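Local coordinates for protein peptidase M3B, oligoendopeptidase F (Enterococcus faecium, PDB 2QR4) that probably acts as a zinc-dependent oligoendopeptidase of family M3, cutting peptide bonds within short peptides, at residues F445-M449 / Y463-Y468; L252-N257 / T440-E444; T214-H218 / H495-N499. All blocks are in the same frame, centred on the assembly; numbering follows the deposited sequence.

Contact 1: F445-M449 / Y463-Y468; sequences FEHFM and YLSDSY
Phe445 and Tyr468 meet in a T-shaped pair at the buried end of this contact: the Tyr468 edge, led by CD1, stands over the centre of the Phe445 face, with ring planes at 88° and centroids 5.1 Å apart. Phe445 reaches across because its CG lies anti to the backbone N (chi1 -162°), and its CZ then comes 3.5 Å from Leu464 O. The segment axes are 11.6 Å apart and run roughly antiparallel, a spacing that suits broad aromatic side chains. Beside the pair, CG of Met449, present as selenomethionine, touches Leu464 CD1 at 3.7 Å, while helix 208-228 packs on both residues.

The other side is more accessible to solvent, and its rings do not interlock: Phe448 and Tyr463 meet only obliquely, planes at 33° and centroids 5.9 Å apart. Small Ser467 leaves room for the Phe448 ring, whose CZ lies 3.3 Å from Ser467 OG. That hydroxyl bonds to Tyr463 O (2.8 Å), which the Ser467 N-H reaches from the opposite face. Tyr463 OH is hydrogen-bonded to Glu452 and Tyr468 OH to Glu489. With no hydrogen bond joining the two segments, cohesion here rests on ring shape and dispersion, while Ser467 OG and both phenols find partners elsewhere.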
ATOM      1  N   PHE A 445     -16.976  -7.898 -11.516  1.00 42.69           N
ATOM      2  CA  PHE A 445     -16.660  -6.908 -10.495  1.00 36.38           C
ATOM      3  C   PHE A 445     -15.255  -6.361 -10.699  1.00 39.08           C
ATOM      4  O   PHE A 445     -15.021  -5.157 -10.583  1.00 43.84           O
ATOM      5  CB  PHE A 445     -16.815  -7.480  -9.090  1.00 40.60           C
ATOM      6  CG  PHE A 445     -16.915  -6.430  -8.020  1.00 37.50           C
ATOM      7  CD1 PHE A 445     -18.004  -5.574  -7.973  1.00 39.72           C
ATOM      8  CD2 PHE A 445     -15.909  -6.288  -7.063  1.00 38.97           C
ATOM      9  CE1 PHE A 445     -18.095  -4.593  -6.994  1.00 36.98           C
ATOM     10  CE2 PHE A 445     -15.994  -5.318  -6.075  1.00 39.11           C
ATOM     11  CZ  PHE A 445     -17.086  -4.467  -6.039  1.00 31.92           C
ATOM     12  N   GLU A 446     -14.312  -7.232 -11.019  1.00 39.00           N
ATOM     13  CA  GLU A 446     -12.950  -6.758 -11.255  1.00 42.80           C
ATOM     14  C   GLU A 446     -12.930  -5.690 -12.333  1.00 43.36           C
ATOM     15  O   GLU A 446     -12.321  -4.635 -12.162  1.00 49.75           O
ATOM     16  CB  GLU A 446     -12.001  -7.894 -11.613  1.00 35.29           C
ATOM     17  CG  GLU A 446     -10.581  -7.435 -11.892  1.00 41.47           C
ATOM     18  CD  GLU A 446      -9.572  -8.592 -11.941  1.00 49.16           C
ATOM     19  OE1 GLU A 446      -9.983  -9.749 -12.173  1.00 47.57           O
ATOM     20  OE2 GLU A 446      -8.360  -8.338 -11.750  1.00 44.12           O
ATOM     21  N   HIS A 447     -13.623  -5.946 -13.436  1.00 45.09           N
ATOM     22  CA  HIS A 447     -13.626  -4.989 -14.527  1.00 42.85           C
ATOM     23  C   HIS A 447     -14.338  -3.710 -14.111  1.00 43.23           C
ATOM     24  O   HIS A 447     -13.881  -2.609 -14.424  1.00 50.67           O
ATOM     25  CB  HIS A 447     -14.253  -5.576 -15.791  1.00 37.12           C
ATOM     26  CG  HIS A 447     -13.981  -4.767 -17.018  1.00 41.19           C
ATOM     27  ND1 HIS A 447     -14.963  -4.428 -17.923  1.00 36.89           N
ATOM     28  CD2 HIS A 447     -12.835  -4.211 -17.480  1.00 38.55           C
ATOM     29  CE1 HIS A 447     -14.435  -3.713 -18.899  1.00 37.32           C
ATOM     30  NE2 HIS A 447     -13.144  -3.566 -18.654  1.00 48.50           N
ATOM     31  N   PHE A 448     -15.456  -3.864 -13.403  1.00 44.25           N
ATOM     32  CA  PHE A 448     -16.229  -2.723 -12.889  1.00 37.61           C
ATOM     33  C   PHE A 448     -15.352  -1.794 -12.036  1.00 42.27           C
ATOM     34  O   PHE A 448     -15.408  -0.580 -12.184  1.00 48.29           O
ATOM     35  CB  PHE A 448     -17.445  -3.231 -12.107  1.00 38.19           C
ATOM     36  CG  PHE A 448     -18.147  -2.178 -11.286  1.00 44.59           C
ATOM     37  CD1 PHE A 448     -19.145  -1.394 -11.842  1.00 40.47           C
ATOM     38  CD2 PHE A 448     -17.830  -2.000  -9.943  1.00 36.75           C
ATOM     39  CE1 PHE A 448     -19.817  -0.442 -11.078  1.00 42.89           C
ATOM     40  CE2 PHE A 448     -18.488  -1.033  -9.171  1.00 46.94           C
ATOM     41  CZ  PHE A 448     -19.490  -0.261  -9.741  1.00 39.93           C
HETATM   42  N   MSE A 449     -14.515  -2.365 -11.176  1.00 40.04           N
HETATM   43  CA  MSE A 449     -13.617  -1.557 -10.353  1.00 43.70           C
HETATM   44  C   MSE A 449     -12.603  -0.765 -11.178  1.00 43.96           C
HETATM   45  O   MSE A 449     -12.345   0.395 -10.877  1.00 39.30           O
HETATM   46  CB  MSE A 449     -12.865  -2.423  -9.335  1.00 36.63           C
HETATM   47  CG  MSE A 449     -13.696  -2.822  -8.134  1.00 31.75           C
HETATM   48 SE   MSE A 449     -12.613  -3.775  -6.794  1.00 59.60          SE
HETATM   49  CE  MSE A 449     -12.130  -5.373  -7.840  1.00 55.14           C
ATOM     50  N   TYR A 463     -19.137   2.454  -1.589  1.00 37.30           N
ATOM     51  CA  TYR A 463     -19.474   2.277  -2.983  1.00 39.95           C
ATOM     52  C   TYR A 463     -19.171   0.855  -3.457  1.00 38.48           C
ATOM     53  O   TYR A 463     -19.936   0.263  -4.219  1.00 41.47           O
ATOM     54  CB  TYR A 463     -18.694   3.265  -3.835  1.00 33.15           C
ATOM     55  CG  TYR A 463     -19.068   3.206  -5.285  1.00 42.60           C
ATOM     56  CD1 TYR A 463     -20.374   3.458  -5.688  1.00 48.38           C
ATOM     57  CD2 TYR A 463     -18.130   2.887  -6.253  1.00 37.94           C
ATOM     58  CE1 TYR A 463     -20.732   3.412  -7.028  1.00 45.42           C
ATOM     59  CE2 TYR A 463     -18.475   2.840  -7.596  1.00 38.51           C
ATOM     60  CZ  TYR A 463     -19.775   3.111  -7.978  1.00 46.35           C
ATOM     61  OH  TYR A 463     -20.134   3.066  -9.308  1.00 43.66           O
ATOM     62  N   LEU A 464     -18.047   0.316  -3.013  1.00 36.27           N
ATOM     63  CA  LEU A 464     -17.650  -1.046  -3.419  1.00 48.04           C
ATOM     64  C   LEU A 464     -18.684  -2.053  -2.907  1.00 42.90           C
ATOM     65  O   LEU A 464     -19.118  -2.950  -3.630  1.00 46.58           O
ATOM     66  CB  LEU A 464     -16.262  -1.381  -2.868  1.00 39.16           C
ATOM     67  CG  LEU A 464     -14.985  -1.499  -3.717  1.00 54.01           C
ATOM     68  CD1 LEU A 464     -15.112  -1.069  -5.156  1.00 43.26           C
ATOM     69  CD2 LEU A 464     -13.854  -0.800  -3.049  1.00 32.89           C
ATOM     70  N   SER A 465     -19.102  -1.864  -1.662  1.00 37.00           N
ATOM     71  CA  SER A 465     -20.001  -2.792  -1.000  1.00 39.45           C
ATOM     72  C   SER A 465     -21.410  -2.743  -1.553  1.00 44.70           C
ATOM     73  O   SER A 465     -21.974  -3.789  -1.875  1.00 50.30           O
ATOM     74  CB  SER A 465     -19.973  -2.567   0.503  1.00 43.66           C
ATOM     75  OG  SER A 465     -18.621  -2.601   0.953  1.00 41.73           O
ATOM     76  N   ASP A 466     -21.970  -1.544  -1.700  1.00 40.18           N
ATOM     77  CA  ASP A 466     -23.276  -1.397  -2.356  1.00 41.37           C
ATOM     78  C   ASP A 466     -23.246  -1.988  -3.773  1.00 45.58           C
ATOM     79  O   ASP A 466     -24.206  -2.621  -4.209  1.00 38.31           O
ATOM     80  CB  ASP A 466     -23.715   0.081  -2.417  1.00 44.19           C
ATOM     81  CG  ASP A 466     -23.930   0.703  -1.023  1.00 69.73           C
ATOM     82  OD1 ASP A 466     -24.066   1.953  -0.930  1.00 74.26           O
ATOM     83  OD2 ASP A 466     -23.957  -0.046  -0.016  1.00 65.66           O
ATOM     84  N   SER A 467     -22.146  -1.770  -4.493  1.00 40.84           N
ATOM     85  CA  SER A 467     -22.010  -2.275  -5.844  1.00 39.51           C
ATOM     86  C   SER A 467     -21.951  -3.795  -5.822  1.00 44.75           C
ATOM     87  O   SER A 467     -22.661  -4.467  -6.570  1.00 45.11           O
ATOM     88  CB  SER A 467     -20.759  -1.700  -6.490  1.00 39.95           C
ATOM     89  OG  SER A 467     -20.953  -0.333  -6.765  1.00 44.70           O
ATOM     90  N   TYR A 468     -21.120  -4.334  -4.939  1.00 37.01           N
ATOM     91  CA  TYR A 468     -20.989  -5.783  -4.827  1.00 42.51           C
ATOM     92  C   TYR A 468     -22.288  -6.434  -4.367  1.00 44.66           C
ATOM     93  O   TYR A 468     -22.725  -7.439  -4.933  1.00 42.02           O
ATOM     94  CB  TYR A 468     -19.844  -6.174  -3.894  1.00 41.59           C
ATOM     95  CG  TYR A 468     -19.510  -7.633  -3.979  1.00 41.72           C
ATOM     96  CD1 TYR A 468     -18.592  -8.099  -4.906  1.00 46.41           C
ATOM     97  CD2 TYR A 468     -20.122  -8.547  -3.151  1.00 43.62           C
ATOM     98  CE1 TYR A 468     -18.293  -9.437  -4.997  1.00 45.11           C
ATOM     99  CE2 TYR A 468     -19.820  -9.893  -3.224  1.00 42.35           C
ATOM    100  CZ  TYR A 468     -18.917 -10.332  -4.153  1.00 52.91           C
ATOM    101  OH  TYR A 468     -18.632 -11.676  -4.224  1.00 53.43           O
TER

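Contact 2: L252-N257 / T440-E444; sequences LVDVVN and TQFAE
Asn257 and Glu444 make the hydrogen bond between the two segments. The Asn257 amide uses its two N-H groups in different directions: ND2 donates across the contact to Glu444 OE1 (3.0 Å, nearly straight at 172°) and back along its own helix to Val253 O (2.8 Å). Both acceptors lie close to the amide plane, which fixes the rotation of that group, although Glu444 OE1 is met from above the carboxylate plane. Glutamate suits the site because its extended chain, with CG anti to the backbone N (chi1 -171°), spans the gap. Beyond the pair, Lys474 bonds to Asn257 OD1 and forms a salt bridge with Glu444 OE2, while Tyr475 OH holds OE1.

The packing part centres on Thr440. Its methyl CG2 meets Val256 tip to tip, 3.9 Å from CB; Leu252 also comes tip to tip, CD1 lying 3.5 Å from the hydroxyl OG1. That hydroxyl bonds to Val436 O and Ser506 OG, so threonine can offer a methyl here while its oxygen is satisfied. Val253 CG1 packs against Glu444 CD.

Small branched side chains flanked by a buttressed Asn-Glu bond make this an interhelical packing site of the mainly helical M3 peptidase fold, segments 252-257 and 440-444 running at 125° to each other.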
ATOM      1  N   LEU A 252     -17.930 -13.653 -22.486  1.00 38.77           N
ATOM      2  CA  LEU A 252     -18.133 -14.392 -21.236  1.00 43.56           C
ATOM      3  C   LEU A 252     -19.134 -13.677 -20.339  1.00 42.02           C
ATOM      4  O   LEU A 252     -20.135 -14.261 -19.922  1.00 44.28           O
ATOM      5  CB  LEU A 252     -16.812 -14.597 -20.484  1.00 35.22           C
ATOM      6  CG  LEU A 252     -16.960 -15.151 -19.065  1.00 44.78           C
ATOM      7  CD1 LEU A 252     -17.311 -16.665 -19.063  1.00 38.62           C
ATOM      8  CD2 LEU A 252     -15.686 -14.887 -18.292  1.00 33.66           C
ATOM      9  N   VAL A 253     -18.874 -12.407 -20.055  1.00 41.35           N
ATOM     10  CA  VAL A 253     -19.750 -11.642 -19.169  1.00 42.47           C
ATOM     11  C   VAL A 253     -21.186 -11.520 -19.721  1.00 46.59           C
ATOM     12  O   VAL A 253     -22.157 -11.652 -18.973  1.00 43.26           O
ATOM     13  CB  VAL A 253     -19.129 -10.260 -18.832  1.00 43.66           C
ATOM     14  CG1 VAL A 253     -20.118  -9.367 -18.101  1.00 29.40           C
ATOM     15  CG2 VAL A 253     -17.875 -10.454 -17.995  1.00 32.29           C
ATOM     16  N   ASP A 254     -21.314 -11.305 -21.031  1.00 43.91           N
ATOM     17  CA  ASP A 254     -22.629 -11.173 -21.676  1.00 47.36           C
ATOM     18  C   ASP A 254     -23.435 -12.457 -21.709  1.00 48.62           C
ATOM     19  O   ASP A 254     -24.637 -12.439 -21.443  1.00 44.90           O
ATOM     20  CB  ASP A 254     -22.503 -10.623 -23.102  1.00 47.92           C
ATOM     21  CG  ASP A 254     -22.036  -9.178 -23.120  1.00 68.16           C
ATOM     22  OD1 ASP A 254     -22.012  -8.552 -22.038  1.00 73.78           O
ATOM     23  OD2 ASP A 254     -21.685  -8.666 -24.206  1.00 77.68           O
ATOM     24  N   VAL A 255     -22.796 -13.568 -22.067  1.00 41.97           N
ATOM     25  CA  VAL A 255     -23.513 -14.842 -22.119  1.00 36.41           C
ATOM     26  C   VAL A 255     -23.942 -15.286 -20.716  1.00 39.01           C
ATOM     27  O   VAL A 255     -25.063 -15.744 -20.513  1.00 44.95           O
ATOM     28  CB  VAL A 255     -22.680 -15.935 -22.814  1.00 49.87           C
ATOM     29  CG1 VAL A 255     -23.374 -17.278 -22.707  1.00 38.46           C
ATOM     30  CG2 VAL A 255     -22.429 -15.561 -24.294  1.00 37.19           C
ATOM     31  N   VAL A 256     -23.061 -15.111 -19.737  1.00 36.91           N
ATOM     32  CA  VAL A 256     -23.401 -15.446 -18.366  1.00 38.15           C
ATOM     33  C   VAL A 256     -24.552 -14.581 -17.854  1.00 40.59           C
ATOM     34  O   VAL A 256     -25.495 -15.093 -17.264  1.00 46.23           O
ATOM     35  CB  VAL A 256     -22.180 -15.376 -17.423  1.00 44.31           C
ATOM     36  CG1 VAL A 256     -22.628 -15.484 -15.984  1.00 32.14           C
ATOM     37  CG2 VAL A 256     -21.185 -16.505 -17.753  1.00 33.09           C
ATOM     38  N   ASN A 257     -24.492 -13.278 -18.103  1.00 45.09           N
ATOM     39  CA  ASN A 257     -25.605 -12.392 -17.734  1.00 41.67           C
ATOM     40  C   ASN A 257     -26.939 -12.767 -18.366  1.00 45.26           C
ATOM     41  O   ASN A 257     -27.984 -12.692 -17.723  1.00 44.28           O
ATOM     42  CB  ASN A 257     -25.272 -10.931 -18.016  1.00 38.22           C
ATOM     43  CG  ASN A 257     -24.582 -10.271 -16.846  1.00 41.56           C
ATOM     44  OD1 ASN A 257     -25.232  -9.706 -15.968  1.00 49.36           O
ATOM     45  ND2 ASN A 257     -23.267 -10.401 -16.790  1.00 42.86           N
ATOM     46  N   THR A 440     -17.151 -15.731 -12.903  1.00 36.27           N
ATOM     47  CA  THR A 440     -17.546 -14.666 -13.807  1.00 44.44           C
ATOM     48  C   THR A 440     -18.092 -13.447 -13.056  1.00 40.80           C
ATOM     49  O   THR A 440     -17.835 -12.315 -13.452  1.00 44.48           O
ATOM     50  CB  THR A 440     -18.525 -15.164 -14.844  1.00 44.67           C
ATOM     51  OG1 THR A 440     -17.861 -16.156 -15.629  1.00 44.75           O
ATOM     52  CG2 THR A 440     -18.982 -14.020 -15.748  1.00 32.35           C
ATOM     53  N   GLN A 441     -18.829 -13.689 -11.969  1.00 40.95           N
ATOM     54  CA  GLN A 441     -19.265 -12.625 -11.074  1.00 45.66           C
ATOM     55  C   GLN A 441     -18.044 -11.792 -10.657  1.00 51.00           C
ATOM     56  O   GLN A 441     -18.055 -10.558 -10.747  1.00 40.42           O
ATOM     57  CB  GLN A 441     -19.945 -13.211  -9.828  1.00 38.38           C
ATOM     58  CG  GLN A 441     -20.623 -12.161  -8.898  1.00 42.93           C
ATOM     59  CD  GLN A 441     -21.182 -12.782  -7.615  1.00 47.83           C
ATOM     60  OE1 GLN A 441     -21.311 -13.999  -7.503  1.00 57.04           O
ATOM     61  NE2 GLN A 441     -21.489 -11.947  -6.637  1.00 44.94           N
ATOM     62  N   PHE A 442     -16.998 -12.491 -10.215  1.00 41.66           N
ATOM     63  CA  PHE A 442     -15.754 -11.867  -9.799  1.00 44.21           C
ATOM     64  C   PHE A 442     -15.149 -11.108 -10.972  1.00 46.46           C
ATOM     65  O   PHE A 442     -14.682  -9.985 -10.803  1.00 46.68           O
ATOM     66  CB  PHE A 442     -14.751 -12.912  -9.262  1.00 41.30           C
ATOM     67  CG  PHE A 442     -15.165 -13.565  -7.952  1.00 39.65           C
ATOM     68  CD1 PHE A 442     -16.148 -13.005  -7.151  1.00 39.61           C
ATOM     69  CD2 PHE A 442     -14.524 -14.715  -7.502  1.00 44.91           C
ATOM     70  CE1 PHE A 442     -16.517 -13.598  -5.948  1.00 44.12           C
ATOM     71  CE2 PHE A 442     -14.879 -15.315  -6.296  1.00 47.05           C
ATOM     72  CZ  PHE A 442     -15.885 -14.752  -5.513  1.00 45.55           C
ATOM     73  N   ALA A 443     -15.166 -11.715 -12.164  1.00 41.03           N
ATOM     74  CA  ALA A 443     -14.550 -11.083 -13.328  1.00 38.75           C
ATOM     75  C   ALA A 443     -15.267  -9.802 -13.691  1.00 41.24           C
ATOM     76  O   ALA A 443     -14.639  -8.824 -14.119  1.00 41.56           O
ATOM     77  CB  ALA A 443     -14.493 -12.030 -14.530  1.00 33.03           C
ATOM     78  N   GLU A 444     -16.585  -9.818 -13.522  1.00 42.19           N
ATOM     79  CA  GLU A 444     -17.414  -8.651 -13.797  1.00 47.48           C
ATOM     80  C   GLU A 444     -17.121  -7.537 -12.792  1.00 48.18           C
ATOM     81  O   GLU A 444     -17.006  -6.371 -13.174  1.00 46.14           O
ATOM     82  CB  GLU A 444     -18.906  -9.018 -13.798  1.00 39.39           C
ATOM     83  CG  GLU A 444     -19.828  -7.884 -14.309  1.00 42.39           C
ATOM     84  CD  GLU A 444     -21.294  -8.316 -14.503  1.00 51.46           C
ATOM     85  OE1 GLU A 444     -21.610  -9.525 -14.451  1.00 49.74           O
ATOM     86  OE2 GLU A 444     -22.143  -7.436 -14.722  1.00 52.18           O
TER

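Contact 3: T214-H218 / H495-N499; sequences TLGTH and HFYYN
The tyrosine-rich loop between helices 461-476 and 503-520, which holds His495, Phe496 and Tyr497 and probably lies near the substrate cleft as in relatives, is pinned here to helix 208-228 through Tyr497 and His218. Thr214 and Leu215, and His218 about one turn on, all meet the loop, each differently.

The Tyr497 ring lies along this side of the helix. Its OH pairs with Thr214 OG1 at 2.8 Å, and either hydroxyl could be the donor. Threonine can do this because OG1 sits between its backbone N and carbonyl carbon (chi1 51°), aimed at the phenol; Thr214 OG1 also bonds to Phe211 O of its own helix. Leu215 supplies a CH-pi contact: CD1 is 4.0 Å from the Tyr497 ring centroid and 10° from the normal. The same methyl packs against Phe496 CB at 3.8 Å, so the branched leucine fills the corner between the two aromatic residues.

His218 reads the loop backbone instead. Its NE2 donates to Tyr498 O (2.8 Å, 172°), in the carbonyl plane and in the plane of the imidazole. The bond holds the ring's orientation, while Tyr497 CD1 lies over one face, 4.1 Å from His218 CG.

Around this buried contact, Phe153 of helix 143-160 stacks on Tyr497, His222 meets His218 edge-to-face, helix 418-454 backs Leu215 and Phe496, and Thr152 of the second subunit packs on Thr214.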
ATOM      1  N   THR A 214      -6.261  -0.766   0.245  1.00 38.39           N
ATOM      2  CA  THR A 214      -5.232  -1.651  -0.370  1.00 43.90           C
ATOM      3  C   THR A 214      -5.624  -2.063  -1.781  1.00 42.80           C
ATOM      4  O   THR A 214      -4.804  -2.021  -2.691  1.00 48.05           O
ATOM      5  CB  THR A 214      -4.895  -2.914   0.485  1.00 39.67           C
ATOM      6  OG1 THR A 214      -6.100  -3.608   0.852  1.00 47.23           O
ATOM      7  CG2 THR A 214      -4.152  -2.516   1.756  1.00 32.38           C
ATOM      8  N   LEU A 215      -6.894  -2.415  -1.974  1.00 45.84           N
ATOM      9  CA  LEU A 215      -7.354  -2.890  -3.283  1.00 45.59           C
ATOM     10  C   LEU A 215      -7.442  -1.740  -4.276  1.00 43.54           C
ATOM     11  O   LEU A 215      -6.963  -1.843  -5.401  1.00 44.49           O
ATOM     12  CB  LEU A 215      -8.692  -3.618  -3.166  1.00 42.15           C
ATOM     13  CG  LEU A 215      -9.286  -4.172  -4.459  1.00 46.78           C
ATOM     14  CD1 LEU A 215      -8.279  -5.084  -5.218  1.00 38.56           C
ATOM     15  CD2 LEU A 215     -10.599  -4.892  -4.176  1.00 41.52           C
ATOM     16  N   GLY A 216      -8.045  -0.638  -3.839  1.00 41.02           N
ATOM     17  CA  GLY A 216      -8.017   0.625  -4.578  1.00 33.71           C
ATOM     18  C   GLY A 216      -6.644   1.042  -5.097  1.00 44.25           C
ATOM     19  O   GLY A 216      -6.495   1.420  -6.265  1.00 46.13           O
ATOM     20  N   THR A 217      -5.628   0.971  -4.242  1.00 44.16           N
ATOM     21  CA  THR A 217      -4.266   1.295  -4.673  1.00 41.69           C
ATOM     22  C   THR A 217      -3.798   0.352  -5.793  1.00 50.39           C
ATOM     23  O   THR A 217      -3.199   0.778  -6.788  1.00 45.77           O
ATOM     24  CB  THR A 217      -3.300   1.215  -3.497  1.00 50.76           C
ATOM     25  OG1 THR A 217      -3.734   2.113  -2.462  1.00 49.07           O
ATOM     26  CG2 THR A 217      -1.905   1.589  -3.952  1.00 47.94           C
ATOM     27  N   HIS A 218      -4.096  -0.933  -5.625  1.00 43.16           N
ATOM     28  CA  HIS A 218      -3.696  -1.961  -6.581  1.00 42.65           C
ATOM     29  C   HIS A 218      -4.312  -1.654  -7.926  1.00 38.84           C
ATOM     30  O   HIS A 218      -3.641  -1.710  -8.956  1.00 47.80           O
ATOM     31  CB  HIS A 218      -4.178  -3.351  -6.118  1.00 38.25           C
ATOM     32  CG  HIS A 218      -3.686  -4.470  -6.969  1.00 43.50           C
ATOM     33  ND1 HIS A 218      -2.357  -4.851  -6.993  1.00 51.74           N
ATOM     34  CD2 HIS A 218      -4.336  -5.304  -7.815  1.00 46.19           C
ATOM     35  CE1 HIS A 218      -2.211  -5.870  -7.822  1.00 48.28           C
ATOM     36  NE2 HIS A 218      -3.394  -6.162  -8.336  1.00 50.22           N
ATOM     37  N   HIS A 495      -7.841 -12.961  -5.406  1.00 38.53           N
ATOM     38  CA  HIS A 495      -7.680 -12.884  -6.853  1.00 44.21           C
ATOM     39  C   HIS A 495      -7.836 -11.491  -7.403  1.00 41.96           C
ATOM     40  O   HIS A 495      -7.381 -11.216  -8.511  1.00 46.11           O
ATOM     41  CB  HIS A 495      -8.622 -13.845  -7.566  1.00 45.15           C
ATOM     42  CG  HIS A 495      -8.244 -15.278  -7.384  1.00 60.95           C
ATOM     43  ND1 HIS A 495      -8.771 -16.066  -6.382  1.00 68.24           N
ATOM     44  CD2 HIS A 495      -7.358 -16.054  -8.049  1.00 55.39           C
ATOM     45  CE1 HIS A 495      -8.242 -17.274  -6.455  1.00 64.90           C
ATOM     46  NE2 HIS A 495      -7.386 -17.294  -7.460  1.00 60.46           N
ATOM     47  N   PHE A 496      -8.457 -10.608  -6.628  1.00 37.43           N
ATOM     48  CA  PHE A 496      -8.621  -9.231  -7.076  1.00 38.08           C
ATOM     49  C   PHE A 496      -7.305  -8.483  -7.045  1.00 37.64           C
ATOM     50  O   PHE A 496      -7.221  -7.396  -7.605  1.00 38.56           O
ATOM     51  CB  PHE A 496      -9.642  -8.492  -6.226  1.00 41.61           C
ATOM     52  CG  PHE A 496     -11.052  -8.884  -6.505  1.00 43.54           C
ATOM     53  CD1 PHE A 496     -11.429  -9.290  -7.783  1.00 39.29           C
ATOM     54  CD2 PHE A 496     -12.010  -8.831  -5.502  1.00 38.02           C
ATOM     55  CE1 PHE A 496     -12.744  -9.643  -8.055  1.00 34.82           C
ATOM     56  CE2 PHE A 496     -13.328  -9.193  -5.762  1.00 46.85           C
ATOM     57  CZ  PHE A 496     -13.695  -9.590  -7.044  1.00 45.38           C
ATOM     58  N   TYR A 497      -6.302  -9.056  -6.369  1.00 35.52           N
ATOM     59  CA  TYR A 497      -4.924  -8.504  -6.324  1.00 42.30           C
ATOM     60  C   TYR A 497      -4.000  -9.152  -7.377  1.00 45.39           C
ATOM     61  O   TYR A 497      -2.776  -9.008  -7.338  1.00 43.59           O
ATOM     62  CB  TYR A 497      -4.300  -8.666  -4.920  1.00 35.08           C
ATOM     63  CG  TYR A 497      -5.003  -7.860  -3.854  1.00 44.37           C
ATOM     64  CD1 TYR A 497      -4.604  -6.551  -3.564  1.00 35.77           C
ATOM     65  CD2 TYR A 497      -6.089  -8.394  -3.150  1.00 34.54           C
ATOM     66  CE1 TYR A 497      -5.250  -5.804  -2.586  1.00 39.90           C
ATOM     67  CE2 TYR A 497      -6.750  -7.647  -2.169  1.00 35.43           C
ATOM     68  CZ  TYR A 497      -6.318  -6.358  -1.889  1.00 39.96           C
ATOM     69  OH  TYR A 497      -6.975  -5.609  -0.943  1.00 41.92           O
ATOM     70  N   TYR A 498      -4.588  -9.890  -8.305  1.00 45.11           N
ATOM     71  CA  TYR A 498      -3.851 -10.346  -9.469  1.00 42.29           C
ATOM     72  C   TYR A 498      -4.109  -9.286 -10.529  1.00 52.39           C
ATOM     73  O   TYR A 498      -4.138  -8.096 -10.218  1.00 53.66           O
ATOM     74  CB  TYR A 498      -4.342 -11.719  -9.903  1.00 53.10           C
ATOM     75  CG  TYR A 498      -3.935 -12.825  -8.946  1.00 56.63           C
ATOM     76  CD1 TYR A 498      -3.632 -12.546  -7.616  1.00 62.62           C
ATOM     77  CD2 TYR A 498      -3.862 -14.145  -9.365  1.00 71.72           C
ATOM     78  CE1 TYR A 498      -3.259 -13.544  -6.731  1.00 57.07           C
ATOM     79  CE2 TYR A 498      -3.488 -15.159  -8.483  1.00 75.21           C
ATOM     80  CZ  TYR A 498      -3.191 -14.845  -7.169  1.00 67.85           C
ATOM     81  OH  TYR A 498      -2.820 -15.836  -6.298  1.00 66.17           O
ATOM     82  N   ASN A 499      -4.324  -9.696 -11.767  1.00 40.61           N
ATOM     83  CA  ASN A 499      -4.488  -8.727 -12.845  1.00 37.33           C
ATOM     84  C   ASN A 499      -5.374  -9.305 -13.953  1.00 34.98           C
ATOM     85  O   ASN A 499      -4.889  -9.764 -14.986  1.00 30.00           O
ATOM     86  CB  ASN A 499      -3.102  -8.333 -13.395  1.00 32.85           C
ATOM     87  CG  ASN A 499      -3.144  -7.097 -14.279  1.00 41.92           C
ATOM     88  OD1 ASN A 499      -4.154  -6.393 -14.340  1.00 44.55           O
ATOM     89  ND2 ASN A 499      -2.042  -6.829 -14.972  1.00 40.59           N
TER

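Helix 418-454 ties the three contacts together: its successive turns supply 440-444 to contact 2 and 445-449 to contact 1, and its Met449 SE lies 3.5 Å from Leu215 CD2 of contact 3. Contacts 1 and 2 are each partly buried and join helix to helix, whereas contact 3 is the more buried and joins a helix to a loop. The chemistry follows: contact 1 is aromatic and lacks a hydrogen bond between its segments, contact 2 adds one amide-carboxylate bond to branched side chains, and contact 3 spends its hydrogen bonds on fixing a loop. Phe442 O lies 3.4 Å from Phe496 CE1, joining contacts 2 and 3 by packing.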